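Local coordinates for adhesin LabA (Helicobacter pylori, PDB 6GMM), which probably binds LacdiNAc-bearing glycans of the gastric mucosa as an outer-membrane adhesin of the SabA-like family, at residues L323-R335 / T346-V358. Numbering follows the deposited sequence.
Sequences LGVCHEVQNGHLR and TWGAGCAYVGETV
The Cys326-Cys351 disulfide closes a loop, and the segments 323-335 and 346-358 that carry its two ends pack against each other. Cys326 SG and Cys351 SG are 2.7 Å apart, longer than a normal S-S bond, so the bond's detailed geometry is doubtful. Beside the disulfide, Leu323 CD2 packs on Cys351 CB.

The His333 ring lies on the five-membered ring of Trp347 in an offset stack, centroids 3.8 Å apart and planes at 7°. His333 CB adds a CH-pi contact over the same face. His333 ND1 donates in its ring plane to Glu328 OE1 at 3.3 Å, meeting it from above the carboxylate plane, which helps to set the ring's rotation; Glu328 OE2 takes a second bond from Ser103.

The Arg335 chain runs extended from CG to NE, and this lays the guanidinium flat over one face of Tyr353 in a cation-pi stack, centres 3.6 Å and planes 5° apart. NE and NH2 both grip Gly348 O, each at 2.8 Å; NE meets a lone pair of that oxygen in the carbonyl plane, NH2 comes almost in line with the carbonyl bond. Arg335 N also donates to Tyr353 OH at 2.9 Å, fairly straight (160°). Arg335 NH1 and Glu356 OE1 make a long salt bridge (3.8 Å).

The contact is typical of a disulfide-closed connection between helices, here 316-323 and 354-366 with short helix 327-330 inside, in a largely helical adhesin domain.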
# COMPACT_ATOMS: atom_id res chain seq x y z
N LEU A 323 -3.36 21.66 -7.67
CA LEU A 323 -3.03 20.54 -8.54
C LEU A 323 -4.03 20.35 -9.68
O LEU A 323 -3.63 20.14 -10.82
CB LEU A 323 -2.84 19.22 -7.76
CG LEU A 323 -1.71 19.22 -6.71
CD1 LEU A 323 -1.85 18.03 -5.77
CD2 LEU A 323 -0.35 19.22 -7.37
N GLY A 324 -5.31 20.47 -9.38
CA GLY A 324 -6.36 20.27 -10.37
C GLY A 324 -6.52 21.44 -11.30
O GLY A 324 -7.27 21.34 -12.27
N VAL A 325 -5.82 22.57 -11.00
CA VAL A 325 -5.85 23.85 -11.73
C VAL A 325 -4.39 24.25 -12.17
O VAL A 325 -4.13 25.39 -12.52
CB VAL A 325 -6.59 24.92 -10.85
CG1 VAL A 325 -6.73 26.25 -11.56
CG2 VAL A 325 -7.96 24.44 -10.43
N CYS A 326 -3.46 23.27 -12.21
CA CYS A 326 -2.05 23.46 -12.60
C CYS A 326 -1.89 24.03 -14.00
O CYS A 326 -2.85 24.05 -14.78
CB CYS A 326 -1.29 22.15 -12.47
SG CYS A 326 -1.88 20.87 -13.62
N HIS A 327 -0.67 24.43 -14.35
CA HIS A 327 -0.36 25.01 -15.65
C HIS A 327 -0.54 24.01 -16.82
O HIS A 327 -0.88 24.45 -17.91
CB HIS A 327 1.04 25.67 -15.65
CG HIS A 327 1.20 26.77 -14.63
ND1 HIS A 327 0.20 27.74 -14.43
CD2 HIS A 327 2.24 27.05 -13.81
CE1 HIS A 327 0.67 28.55 -13.50
NE2 HIS A 327 1.90 28.19 -13.10
N GLU A 328 -0.36 22.68 -16.58
CA GLU A 328 -0.54 21.62 -17.59
C GLU A 328 -1.99 21.59 -18.10
O GLU A 328 -2.19 21.56 -19.31
CB GLU A 328 -0.14 20.25 -17.03
CG GLU A 328 1.36 20.07 -16.91
CD GLU A 328 2.08 19.75 -18.21
OE1 GLU A 328 1.66 18.80 -18.91
OE2 GLU A 328 3.08 20.44 -18.51
N VAL A 329 -2.99 21.63 -17.19
CA VAL A 329 -4.41 21.67 -17.57
C VAL A 329 -4.76 23.03 -18.18
O VAL A 329 -5.49 23.09 -19.17
CB VAL A 329 -5.43 21.25 -16.47
CG1 VAL A 329 -5.43 19.75 -16.28
CG2 VAL A 329 -5.18 21.95 -15.14
N GLN A 330 -4.18 24.13 -17.60
CA GLN A 330 -4.38 25.52 -18.03
C GLN A 330 -4.02 25.69 -19.51
O GLN A 330 -4.69 26.43 -20.23
CB GLN A 330 -3.55 26.45 -17.13
CG GLN A 330 -3.72 27.94 -17.38
CD GLN A 330 -2.70 28.78 -16.63
OE1 GLN A 330 -1.58 29.01 -17.10
NE2 GLN A 330 -3.09 29.28 -15.47
N ASN A 331 -2.99 24.96 -19.96
CA ASN A 331 -2.53 24.96 -21.34
C ASN A 331 -3.12 23.83 -22.22
O ASN A 331 -2.77 23.73 -23.40
CB ASN A 331 -1.01 24.97 -21.37
CG ASN A 331 -0.49 26.35 -21.11
OD1 ASN A 331 -0.66 27.26 -21.92
ND2 ASN A 331 0.08 26.56 -19.92
N GLY A 332 -4.05 23.06 -21.67
CA GLY A 332 -4.75 22.02 -22.43
C GLY A 332 -4.01 20.72 -22.65
O GLY A 332 -4.33 19.98 -23.59
N HIS A 333 -3.05 20.40 -21.78
CA HIS A 333 -2.35 19.14 -21.86
C HIS A 333 -3.13 18.08 -21.06
O HIS A 333 -3.12 18.09 -19.83
CB HIS A 333 -0.92 19.27 -21.31
CG HIS A 333 -0.06 20.20 -22.10
ND1 HIS A 333 1.24 20.45 -21.71
CD2 HIS A 333 -0.33 20.88 -23.23
CE1 HIS A 333 1.72 21.30 -22.61
NE2 HIS A 333 0.81 21.60 -23.54
N LEU A 334 -3.84 17.19 -21.77
CA LEU A 334 -4.61 16.09 -21.18
C LEU A 334 -4.28 14.80 -21.94
O LEU A 334 -3.47 14.82 -22.88
CB LEU A 334 -6.13 16.36 -21.29
CG LEU A 334 -6.74 17.50 -20.46
CD1 LEU A 334 -8.23 17.54 -20.64
CD2 LEU A 334 -6.42 17.36 -19.00
N ARG A 335 -4.93 13.69 -21.57
CA ARG A 335 -4.75 12.40 -22.22
C ARG A 335 -5.51 12.35 -23.55
O ARG A 335 -6.46 13.11 -23.74
CB ARG A 335 -5.22 11.27 -21.29
CG ARG A 335 -4.38 11.11 -20.03
CD ARG A 335 -5.09 10.30 -18.95
NE ARG A 335 -4.15 10.02 -17.87
CZ ARG A 335 -4.48 9.53 -16.68
NH1 ARG A 335 -5.75 9.29 -16.37
NH2 ARG A 335 -3.53 9.28 -15.78
N THR A 346 3.11 13.02 -24.71
CA THR A 346 2.90 12.30 -23.46
C THR A 346 2.56 13.27 -22.32
O THR A 346 3.45 13.87 -21.72
CB THR A 346 4.08 11.37 -23.17
OG1 THR A 346 5.30 12.12 -23.18
CG2 THR A 346 4.17 10.21 -24.16
N TRP A 347 1.25 13.44 -22.06
CA TRP A 347 0.72 14.30 -21.00
C TRP A 347 -0.25 13.54 -20.10
O TRP A 347 -1.14 14.14 -19.49
CB TRP A 347 -0.00 15.54 -21.57
CG TRP A 347 0.80 16.40 -22.47
CD1 TRP A 347 2.03 16.93 -22.22
CD2 TRP A 347 0.37 16.95 -23.71
NE1 TRP A 347 2.41 17.76 -23.25
CE2 TRP A 347 1.41 17.78 -24.19
CE3 TRP A 347 -0.80 16.83 -24.47
CZ2 TRP A 347 1.32 18.48 -25.40
CZ3 TRP A 347 -0.89 17.52 -25.67
CH2 TRP A 347 0.16 18.33 -26.12
N GLY A 348 -0.08 12.23 -20.05
CA GLY A 348 -0.91 11.31 -19.29
C GLY A 348 -0.76 11.35 -17.79
O GLY A 348 -1.69 10.97 -17.09
N ALA A 349 0.40 11.78 -17.27
CA ALA A 349 0.66 11.77 -15.83
C ALA A 349 0.67 13.12 -15.14
O ALA A 349 0.96 14.13 -15.77
CB ALA A 349 1.98 11.06 -15.56
N GLY A 350 0.44 13.11 -13.83
CA GLY A 350 0.55 14.31 -13.02
C GLY A 350 -0.68 14.92 -12.40
O GLY A 350 -1.72 14.27 -12.21
N CYS A 351 -0.54 16.22 -12.06
CA CYS A 351 -1.49 17.08 -11.34
C CYS A 351 -2.89 17.13 -11.94
O CYS A 351 -3.84 17.39 -11.21
CB CYS A 351 -0.91 18.47 -11.16
SG CYS A 351 -0.08 19.11 -12.64
N ALA A 352 -3.03 16.81 -13.25
CA ALA A 352 -4.34 16.78 -13.92
C ALA A 352 -5.19 15.59 -13.46
O ALA A 352 -6.43 15.64 -13.54
CB ALA A 352 -4.13 16.67 -15.41
N TYR A 353 -4.53 14.50 -13.04
CA TYR A 353 -5.20 13.25 -12.67
C TYR A 353 -4.93 12.80 -11.24
O TYR A 353 -5.18 11.65 -10.94
CB TYR A 353 -4.81 12.15 -13.69
CG TYR A 353 -5.17 12.54 -15.11
CD1 TYR A 353 -6.48 12.45 -15.56
CD2 TYR A 353 -4.22 13.05 -15.97
CE1 TYR A 353 -6.84 12.86 -16.85
CE2 TYR A 353 -4.56 13.49 -17.26
CZ TYR A 353 -5.87 13.39 -17.69
OH TYR A 353 -6.24 13.79 -18.95
N VAL A 354 -4.44 13.68 -10.36
CA VAL A 354 -4.17 13.29 -8.96
C VAL A 354 -5.48 13.05 -8.20
O VAL A 354 -5.64 11.99 -7.58
CB VAL A 354 -3.22 14.31 -8.26
CG1 VAL A 354 -3.26 14.17 -6.75
CG2 VAL A 354 -1.79 14.16 -8.76
N GLY A 355 -6.40 14.00 -8.31
CA GLY A 355 -7.72 13.98 -7.68
C GLY A 355 -8.60 12.79 -7.98
O GLY A 355 -9.22 12.23 -7.08
N GLU A 356 -8.68 12.39 -9.26
CA GLU A 356 -9.46 11.24 -9.69
C GLU A 356 -8.77 9.93 -9.30
O GLU A 356 -9.45 8.95 -9.02
CB GLU A 356 -9.80 11.29 -11.20
CG GLU A 356 -8.60 11.17 -12.14
CD GLU A 356 -8.92 10.78 -13.57
OE1 GLU A 356 -8.63 9.62 -13.94
OE2 GLU A 356 -9.41 11.64 -14.33
N THR A 357 -7.41 9.91 -9.24
CA THR A 357 -6.71 8.68 -8.86
C THR A 357 -6.97 8.34 -7.38
O THR A 357 -7.23 7.17 -7.09
CB THR A 357 -5.24 8.73 -9.26
OG1 THR A 357 -5.16 8.96 -10.67
CG2 THR A 357 -4.50 7.42 -8.91
N VAL A 358 -6.97 9.35 -6.46
CA VAL A 358 -7.25 9.12 -5.04
C VAL A 358 -8.68 8.58 -4.88
O VAL A 358 -8.88 7.62 -4.13
CB VAL A 358 -6.89 10.29 -4.06
CG1 VAL A 358 -7.79 11.51 -4.27
CG2 VAL A 358 -6.95 9.83 -2.60
O HOH W 1 -7.95 18.43 -13.07
O HOH W 2 1.35 16.17 -17.80
O HOH W 3 -1.67 16.39 -18.05
O HOH W 4 -1.07 13.26 -23.88
O HOH W 5 -3.74 7.61 -13.55